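Local coordinates for petrobactin-binding protein YclQ (Bacillus subtilis subsp. subtilis str. 168, PDB 3GFV), which binds iron-free and ferric petrobactin, and the precursor 3,4-dihydroxybenzoic acid, as the solute-binding component of an ABC transporter for petrobactin uptake, at residues A[28-33]-A[140-145]; A[36-41]-A[94-99]; A[47-52]-A[280-285]; A[219-224]-A[252-257]; A[228-233]-A[265-270]. One frame throughout, in Å; residues are numbered along the deposited sequence.

Contact 1 (A[28-33]-A[140-145]); sequences TKVPKN and GKIFDK
A helix C-terminus meets a beta hairpin here: Ile142, in the final turn of helix 128-142, receives Asn33, just past strand 27-31. Asn33 N donates to Ile142 O over 2.8 Å with an N-H...O angle of 171°, a nearly straight bond that gives a carbonyl of the last turn a partner from the loop. The apolar part is Val30 CG2 against Ile142 CG1 at 3.9 Å, the two side chains crossing at about a right angle; both also touch Ile119 of strand 118-120. Lys32 leaves with CG anti to its own N (chi1 169°), bends repeatedly and passes CD 3.7 Å from Ile142 O. Its NZ then forms a long salt bridge of 3.5 Å with Asp144 OD1. A water donates to Lys141 O at 2.7 Å and accepts weakly from Lys32 NZ. Val30 also packs on Ile17 and Val19 of the partner strand 16-21, making this the docking of an N-terminal beta hairpin onto an alpha/beta lobe.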
# COMPACT_ATOMS: atom_id res chain seq x y z
N THR A 28 -23.15 2.03 -4.07
CA THR A 28 -23.15 2.90 -5.24
C THR A 28 -23.33 2.05 -6.51
O THR A 28 -22.60 1.07 -6.71
CB THR A 28 -21.81 3.61 -5.36
OG1 THR A 28 -21.60 4.43 -4.19
CG2 THR A 28 -21.76 4.46 -6.62
N LYS A 29 -24.28 2.44 -7.36
CA LYS A 29 -24.49 1.76 -8.63
C LYS A 29 -23.37 2.09 -9.60
O LYS A 29 -23.12 3.26 -9.89
CB LYS A 29 -25.81 2.22 -9.26
CG LYS A 29 -26.96 1.25 -9.09
CD LYS A 29 -27.29 1.02 -7.64
CE LYS A 29 -28.60 0.25 -7.50
NZ LYS A 29 -28.75 -0.24 -6.11
N VAL A 30 -22.70 1.05 -10.11
CA VAL A 30 -21.64 1.23 -11.10
C VAL A 30 -21.92 0.32 -12.31
O VAL A 30 -22.55 -0.74 -12.18
CB VAL A 30 -20.21 0.99 -10.52
CG1 VAL A 30 -20.04 1.69 -9.16
CG2 VAL A 30 -19.92 -0.48 -10.41
N PRO A 31 -21.48 0.75 -13.50
CA PRO A 31 -21.78 -0.14 -14.63
C PRO A 31 -20.90 -1.37 -14.56
O PRO A 31 -19.73 -1.28 -14.17
CB PRO A 31 -21.40 0.70 -15.86
CG PRO A 31 -20.81 2.00 -15.33
CD PRO A 31 -20.63 1.89 -13.86
N LYS A 32 -21.47 -2.52 -14.92
CA LYS A 32 -20.68 -3.73 -15.02
C LYS A 32 -19.75 -3.58 -16.21
O LYS A 32 -20.14 -2.99 -17.23
CB LYS A 32 -21.62 -4.92 -15.22
CG LYS A 32 -20.92 -6.21 -15.60
CD LYS A 32 -20.82 -7.14 -14.42
CE LYS A 32 -21.06 -8.58 -14.87
NZ LYS A 32 -21.69 -9.38 -13.80
N ASN A 33 -18.52 -4.07 -16.09
CA ASN A 33 -17.57 -4.02 -17.19
C ASN A 33 -17.42 -2.60 -17.74
O ASN A 33 -17.63 -2.37 -18.95
CB ASN A 33 -17.97 -4.98 -18.31
CG ASN A 33 -17.97 -6.43 -17.87
OD1 ASN A 33 -18.97 -7.14 -18.02
ND2 ASN A 33 -16.85 -6.87 -17.31
N GLY A 140 -13.26 -7.75 -8.70
CA GLY A 140 -13.68 -8.98 -9.36
C GLY A 140 -15.13 -8.94 -9.83
O GLY A 140 -15.45 -9.36 -10.95
N LYS A 141 -16.01 -8.44 -8.98
CA LYS A 141 -17.44 -8.40 -9.31
C LYS A 141 -17.72 -7.42 -10.44
O LYS A 141 -18.51 -7.72 -11.36
CB LYS A 141 -18.28 -8.05 -8.08
CG LYS A 141 -18.46 -9.20 -7.10
CD LYS A 141 -18.97 -8.68 -5.76
CE LYS A 141 -19.19 -9.81 -4.75
NZ LYS A 141 -17.97 -10.65 -4.54
N ILE A 142 -17.09 -6.25 -10.38
CA ILE A 142 -17.32 -5.22 -11.40
C ILE A 142 -16.89 -5.68 -12.80
O ILE A 142 -17.58 -5.40 -13.79
CB ILE A 142 -16.60 -3.89 -11.05
CG1 ILE A 142 -17.27 -3.25 -9.83
CG2 ILE A 142 -16.63 -2.94 -12.25
CD1 ILE A 142 -16.40 -2.23 -9.09
N PHE A 143 -15.77 -6.38 -12.87
CA PHE A 143 -15.19 -6.79 -14.16
C PHE A 143 -15.34 -8.26 -14.53
O PHE A 143 -14.67 -8.75 -15.44
CB PHE A 143 -13.71 -6.39 -14.19
CG PHE A 143 -13.49 -4.92 -14.05
CD1 PHE A 143 -13.51 -4.09 -15.16
CD2 PHE A 143 -13.26 -4.35 -12.79
CE1 PHE A 143 -13.30 -2.72 -15.03
CE2 PHE A 143 -13.06 -2.98 -12.66
CZ PHE A 143 -13.09 -2.16 -13.79
N ASP A 144 -16.23 -8.96 -13.84
CA ASP A 144 -16.48 -10.36 -14.11
C ASP A 144 -15.21 -11.19 -14.02
O ASP A 144 -14.92 -12.00 -14.91
CB ASP A 144 -17.10 -10.51 -15.52
CG ASP A 144 -18.36 -11.33 -15.52
OD1 ASP A 144 -18.96 -11.50 -14.44
OD2 ASP A 144 -18.77 -11.78 -16.61
N LYS A 145 -14.45 -11.00 -12.93
CA LYS A 145 -13.21 -11.73 -12.69
C LYS A 145 -13.24 -12.34 -11.30
O LYS A 145 -12.20 -12.46 -10.63
CB LYS A 145 -12.02 -10.76 -12.78
CG LYS A 145 -11.81 -10.14 -14.15
CD LYS A 145 -11.12 -11.10 -15.08
CE LYS A 145 -10.82 -10.44 -16.42
NZ LYS A 145 -9.75 -11.18 -17.16
O HOH W 1 -20.29 -9.72 -10.84

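Contact 2 (A[36-41]-A[94-99]); sequences KVVVFD and LDPDLI
Val37 and Val38 pair with Leu98 and Ile99 as neighbouring parallel strands of the five-stranded parallel sheet in this lobe, whose strand order 3-2-1-4-5 suits the alpha/beta sandwich of a periplasmic binding protein. Val38 N donates to Leu98 O at 3.1 Å, and the Val37 and Ile99 CA-H groups point at Leu98 O and Val38 O, as expected between parallel strands. On one sheet face Val37 CG1 lies beside Leu98 CD2 at 4.1 Å, the two side chains pointing the same way. On the other, one methyl of Val38 does most of the touching: CG2, beside the backbone N while CG1 stands anti to it (chi1 170°), meets Pro96 CB at 3.7 Å and Leu94 CD1 at 3.8 Å. Helix 109-115 covers that face through Ile115, which touches Pro96 and Ile99.

Just ahead of the strands, Lys36 and Asp97 grip each other twice. Asp97 N donates to Lys36 O at 2.9 Å. In return Lys36 N donates to Asp97 OD1, also at 2.9 Å, reaching its syn side but well out of the carboxylate plane. With chi1 at 50°, Asp97 CG is turned between its own N and carbonyl carbon, which holds the carboxylate beside the Lys36 backbone; there Asp97 OD2 accepts from Lys35 N.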
# COMPACT_ATOMS: atom_id res chain seq x y z
N LYS A 36 -13.93 2.95 -19.19
CA LYS A 36 -13.13 4.17 -19.03
C LYS A 36 -12.98 4.50 -17.55
O LYS A 36 -13.65 5.39 -17.01
CB LYS A 36 -13.77 5.34 -19.78
CG LYS A 36 -13.94 5.09 -21.27
CD LYS A 36 -13.93 6.38 -22.10
CE LYS A 36 -15.16 7.23 -21.86
NZ LYS A 36 -16.42 6.46 -22.02
N VAL A 37 -12.07 3.79 -16.90
CA VAL A 37 -11.93 3.91 -15.46
C VAL A 37 -10.74 4.82 -15.10
O VAL A 37 -9.64 4.64 -15.62
CB VAL A 37 -11.77 2.50 -14.83
CG1 VAL A 37 -11.73 2.60 -13.30
CG2 VAL A 37 -12.91 1.59 -15.27
N VAL A 38 -11.00 5.81 -14.25
CA VAL A 38 -9.95 6.69 -13.75
C VAL A 38 -9.60 6.20 -12.35
O VAL A 38 -10.49 6.02 -11.52
CB VAL A 38 -10.44 8.17 -13.71
CG1 VAL A 38 -9.44 9.05 -12.95
CG2 VAL A 38 -10.62 8.68 -15.11
N VAL A 39 -8.32 5.97 -12.09
CA VAL A 39 -7.91 5.29 -10.87
C VAL A 39 -6.91 6.14 -10.10
O VAL A 39 -5.82 6.42 -10.59
CB VAL A 39 -7.24 3.94 -11.23
CG1 VAL A 39 -6.83 3.20 -9.98
CG2 VAL A 39 -8.20 3.09 -12.08
N PHE A 40 -7.31 6.54 -8.89
CA PHE A 40 -6.45 7.32 -8.00
C PHE A 40 -5.87 6.49 -6.87
O PHE A 40 -5.22 7.02 -5.98
CB PHE A 40 -7.22 8.52 -7.42
CG PHE A 40 -7.21 9.71 -8.32
CD1 PHE A 40 -8.16 9.84 -9.31
CD2 PHE A 40 -6.23 10.69 -8.18
CE1 PHE A 40 -8.15 10.95 -10.16
CE2 PHE A 40 -6.21 11.79 -9.03
CZ PHE A 40 -7.18 11.91 -10.02
N ASP A 41 -6.10 5.18 -6.90
CA ASP A 41 -5.52 4.32 -5.88
C ASP A 41 -4.60 3.32 -6.57
O ASP A 41 -5.07 2.50 -7.36
CB ASP A 41 -6.62 3.55 -5.11
CG ASP A 41 -6.03 2.59 -4.10
OD1 ASP A 41 -5.35 3.09 -3.16
OD2 ASP A 41 -6.20 1.36 -4.27
N LEU A 94 -12.28 13.17 -19.65
CA LEU A 94 -12.19 11.78 -20.07
C LEU A 94 -13.56 11.10 -20.14
O LEU A 94 -13.67 10.00 -20.68
CB LEU A 94 -11.27 11.00 -19.11
CG LEU A 94 -9.82 11.47 -19.05
CD1 LEU A 94 -9.09 10.77 -17.91
CD2 LEU A 94 -9.11 11.20 -20.36
N ASP A 95 -14.58 11.74 -19.59
CA ASP A 95 -15.92 11.15 -19.56
C ASP A 95 -15.88 9.73 -19.00
O ASP A 95 -16.39 8.77 -19.62
CB ASP A 95 -16.55 11.15 -20.95
CG ASP A 95 -18.04 10.86 -20.92
OD1 ASP A 95 -18.67 11.12 -19.86
OD2 ASP A 95 -18.57 10.38 -21.94
N PRO A 96 -15.27 9.58 -17.82
CA PRO A 96 -15.10 8.22 -17.30
C PRO A 96 -16.42 7.57 -16.87
O PRO A 96 -17.39 8.26 -16.57
CB PRO A 96 -14.20 8.43 -16.08
CG PRO A 96 -14.51 9.83 -15.63
CD PRO A 96 -14.82 10.62 -16.87
N ASP A 97 -16.46 6.24 -16.84
CA ASP A 97 -17.69 5.59 -16.39
C ASP A 97 -17.57 5.03 -14.98
O ASP A 97 -18.55 4.58 -14.40
CB ASP A 97 -18.20 4.54 -17.41
CG ASP A 97 -17.12 3.56 -17.86
OD1 ASP A 97 -16.03 3.50 -17.27
OD2 ASP A 97 -17.38 2.81 -18.83
N LEU A 98 -16.36 5.13 -14.41
CA LEU A 98 -16.11 4.74 -13.02
C LEU A 98 -14.86 5.47 -12.51
O LEU A 98 -13.88 5.59 -13.24
CB LEU A 98 -15.92 3.23 -12.90
CG LEU A 98 -15.52 2.70 -11.51
CD1 LEU A 98 -16.61 2.91 -10.48
CD2 LEU A 98 -15.13 1.22 -11.58
N ILE A 99 -14.91 5.95 -11.27
CA ILE A 99 -13.70 6.53 -10.66
C ILE A 99 -13.42 5.76 -9.37
O ILE A 99 -14.34 5.49 -8.59
CB ILE A 99 -13.86 8.03 -10.36
CG1 ILE A 99 -14.26 8.79 -11.64
CG2 ILE A 99 -12.54 8.59 -9.80
CD1 ILE A 99 -14.71 10.26 -11.37

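Contact 3 (A[47-52]-A[280-285]); sequences TLDKLG and GLESMT
One direct hydrogen bond joins Thr47 to Leu281: Leu281 N, in the first turn of helix 281-296, donates to Thr47 OG1 at 2.9 Å with an N-H...O angle of 157°. A chi1 of -67° sets the hydroxyl beside the Thr47 backbone N and puts CG2, on the branch anti to that N, against Leu281. The same helix start is held by Asp46, which accepts from Glu282 N. Apolar contacts surround Leu281 CD1, which lies 3.8 Å from Thr47 CG2, 4.0 Å from Lys50 CG and 4.2 Å from Leu51 CD2. The contact thus sets the N-terminus of one helix against the end of another, helix 42-50, which finishes in a Schellman motif at Gly52. Between acids, Asp49 OD2 and Glu282 OE2 approach to 2.6 Å with carboxylate planes 84° apart, close enough that one of the two acids probably carries a proton. The Asp49 group is also held by Lys71, which forms a salt bridge to OD1, while Glu282 CG passes 3.9 Å from Lys50 CB.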
# COMPACT_ATOMS: atom_id res chain seq x y z
N THR A 47 -4.25 -4.25 -9.05
CA THR A 47 -5.21 -5.34 -9.14
C THR A 47 -5.79 -5.39 -10.56
O THR A 47 -5.83 -6.45 -11.17
CB THR A 47 -6.32 -5.25 -8.08
OG1 THR A 47 -5.74 -5.44 -6.77
CG2 THR A 47 -7.42 -6.32 -8.30
N LEU A 48 -6.20 -4.25 -11.10
CA LEU A 48 -6.67 -4.22 -12.48
C LEU A 48 -5.61 -4.81 -13.42
O LEU A 48 -5.93 -5.59 -14.32
CB LEU A 48 -7.04 -2.79 -12.87
CG LEU A 48 -8.26 -2.21 -12.17
CD1 LEU A 48 -8.40 -0.71 -12.50
CD2 LEU A 48 -9.54 -2.96 -12.57
N ASP A 49 -4.35 -4.45 -13.20
CA ASP A 49 -3.27 -4.94 -14.05
C ASP A 49 -3.12 -6.45 -13.95
O ASP A 49 -2.97 -7.13 -14.97
CB ASP A 49 -1.93 -4.27 -13.70
CG ASP A 49 -0.80 -4.74 -14.61
OD1 ASP A 49 -0.79 -4.32 -15.79
OD2 ASP A 49 0.06 -5.52 -14.15
N LYS A 50 -3.14 -6.98 -12.73
CA LYS A 50 -3.01 -8.42 -12.50
C LYS A 50 -4.13 -9.19 -13.21
O LYS A 50 -3.94 -10.32 -13.68
CB LYS A 50 -3.04 -8.71 -11.01
CG LYS A 50 -2.92 -10.19 -10.65
CD LYS A 50 -1.52 -10.71 -10.96
CE LYS A 50 -1.41 -12.22 -10.72
NZ LYS A 50 -0.22 -12.79 -11.42
N LEU A 51 -5.30 -8.57 -13.29
CA LEU A 51 -6.46 -9.22 -13.88
C LEU A 51 -6.50 -9.03 -15.40
O LEU A 51 -7.44 -9.45 -16.06
CB LEU A 51 -7.75 -8.67 -13.26
CG LEU A 51 -7.83 -8.87 -11.75
CD1 LEU A 51 -9.07 -8.20 -11.19
CD2 LEU A 51 -7.82 -10.34 -11.41
N GLY A 52 -5.46 -8.38 -15.94
CA GLY A 52 -5.38 -8.15 -17.38
C GLY A 52 -6.36 -7.10 -17.87
O GLY A 52 -6.90 -7.21 -18.96
N GLY A 280 -3.16 -3.83 -3.19
CA GLY A 280 -3.55 -4.51 -4.42
C GLY A 280 -2.93 -5.88 -4.55
O GLY A 280 -2.06 -6.27 -3.78
N LEU A 281 -3.38 -6.66 -5.54
CA LEU A 281 -2.87 -8.02 -5.68
C LEU A 281 -1.37 -8.04 -5.96
O LEU A 281 -0.65 -8.89 -5.45
CB LEU A 281 -3.62 -8.78 -6.78
CG LEU A 281 -5.13 -8.94 -6.59
CD1 LEU A 281 -5.72 -9.64 -7.82
CD2 LEU A 281 -5.50 -9.69 -5.30
N GLU A 282 -0.87 -7.10 -6.76
CA GLU A 282 0.55 -7.12 -7.09
C GLU A 282 1.39 -6.56 -5.96
O GLU A 282 2.40 -7.14 -5.58
CB GLU A 282 0.82 -6.33 -8.37
CG GLU A 282 0.04 -6.89 -9.56
CD GLU A 282 0.32 -6.20 -10.88
OE1 GLU A 282 0.89 -5.10 -10.88
OE2 GLU A 282 -0.06 -6.78 -11.93
N SER A 283 0.96 -5.42 -5.42
CA SER A 283 1.74 -4.79 -4.35
C SER A 283 1.79 -5.71 -3.13
O SER A 283 2.84 -5.84 -2.50
CB SER A 283 1.23 -3.38 -4.00
OG SER A 283 -0.18 -3.31 -3.89
N MSE A 284 0.69 -6.40 -2.81
CA MSE A 284 0.69 -7.29 -1.65
C MSE A 284 1.69 -8.43 -1.90
O MSE A 284 2.47 -8.82 -1.01
CB MSE A 284 -0.71 -7.84 -1.39
CG MSE A 284 -0.77 -8.98 -0.40
SE MSE A 284 -0.21 -8.51 1.43
CE MSE A 284 -1.87 -7.80 2.15
N THR A 285 1.63 -9.00 -3.10
CA THR A 285 2.53 -10.09 -3.46
C THR A 285 3.98 -9.69 -3.29
O THR A 285 4.78 -10.42 -2.69
CB THR A 285 2.26 -10.57 -4.88
OG1 THR A 285 0.95 -11.14 -4.93
CG2 THR A 285 3.27 -11.61 -5.28

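Contact 4 (A[219-224]-A[252-257]); sequences SYEYIS and NDYVKN
The first turns of helix 220-226 pack on the loop that links helix 246-250 to helix 259-262, with Tyr220 against Asn252 and Tyr254 against Glu221 and Ser224. Asn252 CB comes to the edge of the Tyr220 ring, in its plane, 3.8 Å from CE1; the amide is turned 69° from the ring, with ND2 3.7 Å from CE1. The loop is shaped by an Asx turn, in which Asn252 OD1 accepts from Tyr254 N at 2.8 Å, in the carbonyl plane on a lone pair, while Ser219 caps the facing helix by accepting from Tyr222 N. Tyr254, its ring carried opposite the backbone N by a chi1 of -162°, stretches across the helix surface, bringing CE2 to 3.6 Å from Ser224 CB and OH to 3.6 Å from Glu221 CG. A water then links Tyr254 OH, at 2.6 Å, to Ser224 OG, at 2.9 Å. Val255 CG1 meets Ile223 CG2 at 4.0 Å, and Ile223 also touches Val249 of helix 246-250 and Ile184 of strand 183-187.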
# COMPACT_ATOMS: atom_id res chain seq x y z
N SER A 219 13.12 9.44 18.18
CA SER A 219 14.53 9.78 18.03
C SER A 219 15.39 8.55 17.75
O SER A 219 14.92 7.40 17.80
CB SER A 219 15.04 10.41 19.34
OG SER A 219 14.94 9.43 20.38
N TYR A 220 16.68 8.78 17.49
CA TYR A 220 17.62 7.67 17.35
C TYR A 220 17.70 6.88 18.66
O TYR A 220 17.81 5.65 18.65
CB TYR A 220 19.01 8.16 16.95
CG TYR A 220 19.08 8.73 15.54
CD1 TYR A 220 20.07 8.32 14.65
CD2 TYR A 220 18.15 9.67 15.10
CE1 TYR A 220 20.13 8.84 13.37
CE2 TYR A 220 18.21 10.19 13.83
CZ TYR A 220 19.20 9.78 12.96
OH TYR A 220 19.24 10.30 11.68
N GLU A 221 17.66 7.61 19.78
CA GLU A 221 17.71 6.98 21.09
C GLU A 221 16.56 5.99 21.26
O GLU A 221 16.68 5.03 22.01
CB GLU A 221 17.65 8.02 22.20
CG GLU A 221 18.92 8.83 22.39
CD GLU A 221 18.94 10.10 21.55
OE1 GLU A 221 18.19 10.16 20.54
OE2 GLU A 221 19.71 11.04 21.90
N TYR A 222 15.44 6.26 20.60
CA TYR A 222 14.31 5.35 20.64
C TYR A 222 14.65 4.01 19.97
O TYR A 222 14.28 2.95 20.46
CB TYR A 222 13.09 5.96 19.93
CG TYR A 222 11.97 4.97 19.78
CD1 TYR A 222 11.11 4.71 20.84
CD2 TYR A 222 11.77 4.27 18.59
CE1 TYR A 222 10.08 3.78 20.72
CE2 TYR A 222 10.75 3.35 18.46
CZ TYR A 222 9.90 3.11 19.52
OH TYR A 222 8.89 2.18 19.37
N ILE A 223 15.36 4.06 18.85
CA ILE A 223 15.76 2.82 18.17
C ILE A 223 16.69 2.00 19.08
O ILE A 223 16.53 0.78 19.22
CB ILE A 223 16.43 3.13 16.83
CG1 ILE A 223 15.40 3.77 15.88
CG2 ILE A 223 16.97 1.86 16.19
CD1 ILE A 223 16.02 4.29 14.61
N SER A 224 17.63 2.68 19.71
CA SER A 224 18.57 2.06 20.63
C SER A 224 17.84 1.46 21.82
O SER A 224 18.09 0.31 22.22
CB SER A 224 19.58 3.12 21.09
OG SER A 224 20.42 2.60 22.11
N ASN A 252 24.21 5.39 11.39
CA ASN A 252 24.67 6.29 12.45
C ASN A 252 25.39 5.54 13.57
O ASN A 252 24.93 4.49 14.02
CB ASN A 252 23.49 7.03 13.07
CG ASN A 252 23.92 8.20 13.88
OD1 ASN A 252 24.44 8.06 15.00
ND2 ASN A 252 23.77 9.39 13.31
N ASP A 253 26.52 6.08 14.03
CA ASP A 253 27.29 5.46 15.10
C ASP A 253 26.44 5.11 16.32
O ASP A 253 26.68 4.10 17.00
CB ASP A 253 28.44 6.38 15.51
CG ASP A 253 29.23 5.84 16.69
OD1 ASP A 253 30.22 5.11 16.45
OD2 ASP A 253 28.87 6.13 17.86
N TYR A 254 25.44 5.95 16.62
CA TYR A 254 24.65 5.75 17.82
C TYR A 254 23.95 4.40 17.89
O TYR A 254 23.81 3.83 18.96
CB TYR A 254 23.60 6.84 17.98
CG TYR A 254 23.11 6.87 19.41
CD1 TYR A 254 23.83 7.55 20.39
CD2 TYR A 254 21.97 6.18 19.80
CE1 TYR A 254 23.42 7.56 21.70
CE2 TYR A 254 21.55 6.19 21.12
CZ TYR A 254 22.27 6.88 22.06
OH TYR A 254 21.85 6.89 23.37
N VAL A 255 23.47 3.91 16.75
CA VAL A 255 22.72 2.67 16.71
C VAL A 255 23.53 1.49 16.20
O VAL A 255 22.96 0.47 15.83
CB VAL A 255 21.44 2.80 15.87
CG1 VAL A 255 20.48 3.78 16.53
CG2 VAL A 255 21.74 3.22 14.41
N LYS A 256 24.85 1.63 16.20
CA LYS A 256 25.71 0.59 15.63
C LYS A 256 25.56 -0.73 16.37
O LYS A 256 25.70 -1.79 15.77
CB LYS A 256 27.18 1.02 15.63
CG LYS A 256 27.80 1.07 17.01
CD LYS A 256 29.22 1.62 16.92
CE LYS A 256 29.78 1.91 18.31
NZ LYS A 256 31.06 2.67 18.24
N ASN A 257 25.25 -0.66 17.66
CA ASN A 257 25.07 -1.88 18.43
C ASN A 257 23.65 -2.45 18.51
O ASN A 257 23.44 -3.47 19.17
CB ASN A 257 25.62 -1.71 19.86
CG ASN A 257 27.09 -1.44 19.86
OD1 ASN A 257 27.81 -2.01 19.04
ND2 ASN A 257 27.55 -0.56 20.76
O HOH W 2 20.79 4.64 24.15

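Contact 5 (A[228-233]-A[265-270]); sequences PDYLFV and HVIYLD
Ile267 fits between Tyr230 and Phe232 on one face of a parallel strand pair, 230-235 with 266-268, in the mixed sheet of the second alpha/beta lobe. Its CD1 is the bump: it reaches the edge of the Tyr230 ring, 3.9 Å from Tyr230 CD1, and meets the Phe232 ring obliquely, 3.4 Å from Phe232 CE1. Phe232 and Ile267 lie side by side, pointing the same way, and Leu269 CD1 follows along this face at 4.1 Å from Phe232 CB. Just before strand 266-268, the His265 ring forms an offset stack on Tyr230, centroids 4.4 Å apart and planes inclined by 27°, with Tyr230 CE1 over the imidazole face. Helix 281-296 covers this face, Leu295 touching Tyr230 and Val291 touching Phe232. The other face is built round Val266, whose two methyls divide the work: CG1 touches Val233 CG2 at 3.8 Å and CG2 touches Leu231 CD2 at 4.3 Å. Val266 CG1 also lies over one face of the Tyr268 ring, offset toward its rim. Four backbone bonds fix the register, three of them nearly straight, Ile267 N to Leu231 O being the shortest at 2.7 Å. At the far end Val233 O accepts from Leu269 N and from a water, which also donates to Leu269 O at 2.9 Å.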
# COMPACT_ATOMS: atom_id res chain seq x y z
N PRO A 228 15.49 -3.45 18.30
CA PRO A 228 14.79 -4.45 17.49
C PRO A 228 15.77 -5.44 16.84
O PRO A 228 16.88 -5.05 16.46
CB PRO A 228 14.14 -3.61 16.38
CG PRO A 228 15.14 -2.44 16.22
CD PRO A 228 15.52 -2.12 17.66
N ASP A 229 15.36 -6.69 16.71
CA ASP A 229 16.17 -7.69 16.01
C ASP A 229 16.15 -7.46 14.50
O ASP A 229 17.15 -7.69 13.82
CB ASP A 229 15.60 -9.08 16.31
CG ASP A 229 15.62 -9.39 17.79
OD1 ASP A 229 16.68 -9.15 18.40
OD2 ASP A 229 14.57 -9.82 18.33
N TYR A 230 15.00 -7.02 13.99
CA TYR A 230 14.82 -6.68 12.57
C TYR A 230 14.33 -5.25 12.45
O TYR A 230 13.46 -4.83 13.21
CB TYR A 230 13.83 -7.63 11.87
CG TYR A 230 14.42 -9.00 11.73
CD1 TYR A 230 15.00 -9.41 10.52
CD2 TYR A 230 14.47 -9.86 12.82
CE1 TYR A 230 15.58 -10.67 10.40
CE2 TYR A 230 15.06 -11.12 12.71
CZ TYR A 230 15.60 -11.52 11.50
OH TYR A 230 16.19 -12.76 11.41
N LEU A 231 14.89 -4.51 11.50
CA LEU A 231 14.50 -3.11 11.32
C LEU A 231 14.02 -2.91 9.88
O LEU A 231 14.79 -3.05 8.93
CB LEU A 231 15.68 -2.18 11.64
CG LEU A 231 15.39 -0.68 11.50
CD1 LEU A 231 14.35 -0.20 12.49
CD2 LEU A 231 16.71 0.12 11.71
N PHE A 232 12.73 -2.61 9.74
CA PHE A 232 12.12 -2.40 8.43
C PHE A 232 12.09 -0.91 8.16
O PHE A 232 11.53 -0.15 8.94
CB PHE A 232 10.70 -2.96 8.44
CG PHE A 232 10.64 -4.44 8.63
CD1 PHE A 232 10.66 -5.29 7.53
CD2 PHE A 232 10.58 -4.99 9.91
CE1 PHE A 232 10.60 -6.69 7.69
CE2 PHE A 232 10.52 -6.39 10.08
CZ PHE A 232 10.55 -7.23 8.97
N VAL A 233 12.71 -0.49 7.05
CA VAL A 233 12.83 0.94 6.77
C VAL A 233 12.14 1.34 5.47
O VAL A 233 12.36 0.71 4.42
CB VAL A 233 14.29 1.35 6.66
CG1 VAL A 233 14.41 2.84 6.43
CG2 VAL A 233 15.03 0.96 7.94
N HIS A 265 20.34 -7.11 9.76
CA HIS A 265 18.91 -7.33 9.55
C HIS A 265 18.14 -6.03 9.43
O HIS A 265 17.07 -5.87 10.02
CB HIS A 265 18.32 -8.22 10.65
CG HIS A 265 18.88 -9.60 10.64
ND1 HIS A 265 18.96 -10.36 9.49
CD2 HIS A 265 19.40 -10.37 11.63
CE1 HIS A 265 19.51 -11.53 9.78
NE2 HIS A 265 19.77 -11.56 11.07
N VAL A 266 18.73 -5.08 8.71
CA VAL A 266 17.97 -3.92 8.25
C VAL A 266 17.38 -4.30 6.91
O VAL A 266 18.09 -4.77 6.01
CB VAL A 266 18.84 -2.65 8.14
CG1 VAL A 266 17.97 -1.45 7.73
CG2 VAL A 266 19.50 -2.35 9.49
N ILE A 267 16.07 -4.14 6.79
CA ILE A 267 15.36 -4.50 5.57
C ILE A 267 14.88 -3.22 4.91
O ILE A 267 14.03 -2.51 5.46
CB ILE A 267 14.22 -5.45 5.92
CG1 ILE A 267 14.82 -6.72 6.55
CG2 ILE A 267 13.31 -5.74 4.69
CD1 ILE A 267 13.81 -7.59 7.28
N TYR A 268 15.47 -2.91 3.75
CA TYR A 268 15.13 -1.69 3.03
C TYR A 268 13.97 -2.01 2.08
O TYR A 268 14.16 -2.62 1.03
CB TYR A 268 16.33 -1.17 2.26
CG TYR A 268 17.50 -0.86 3.16
CD1 TYR A 268 17.61 0.38 3.77
CD2 TYR A 268 18.45 -1.82 3.46
CE1 TYR A 268 18.67 0.67 4.62
CE2 TYR A 268 19.51 -1.54 4.30
CZ TYR A 268 19.61 -0.29 4.88
OH TYR A 268 20.66 -0.00 5.72
N LEU A 269 12.78 -1.59 2.48
CA LEU A 269 11.58 -1.87 1.72
C LEU A 269 11.55 -0.97 0.48
O LEU A 269 12.23 0.05 0.45
CB LEU A 269 10.33 -1.69 2.59
CG LEU A 269 10.22 -2.69 3.75
CD1 LEU A 269 9.07 -2.36 4.71
CD2 LEU A 269 10.15 -4.17 3.26
N ASP A 270 10.81 -1.38 -0.54
CA ASP A 270 10.65 -0.58 -1.75
C ASP A 270 9.77 0.62 -1.42
O ASP A 270 8.55 0.54 -1.46
CB ASP A 270 10.01 -1.48 -2.82
CG ASP A 270 9.58 -0.72 -4.08
OD1 ASP A 270 9.82 0.49 -4.22
OD2 ASP A 270 8.97 -1.38 -4.94
O HOH W 3 13.85 1.58 2.24

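The contacts form two groups on a two-lobed chain. Contacts 1, 2 and 3 lie together, with centres 13 to 17 Å apart: Phe143 of contact 1 touches both Val37 of contact 2 and Leu48 of contact 3, and Val39 CG2 meets Leu48 CD1 at 3.8 Å. Contacts 4 and 5 share the other lobe, centres 14 Å apart, touching where Ile223 O lies 3.4 Å from Pro228 CD. Contact 3 comes nearest to bridging the groups, about 8 Å from contact 5 between nearest atoms, and helix 281-296, which starts in contact 3, runs on over the sheet of contact 5. In this family the siderophore is generally bound in the cleft between lobes.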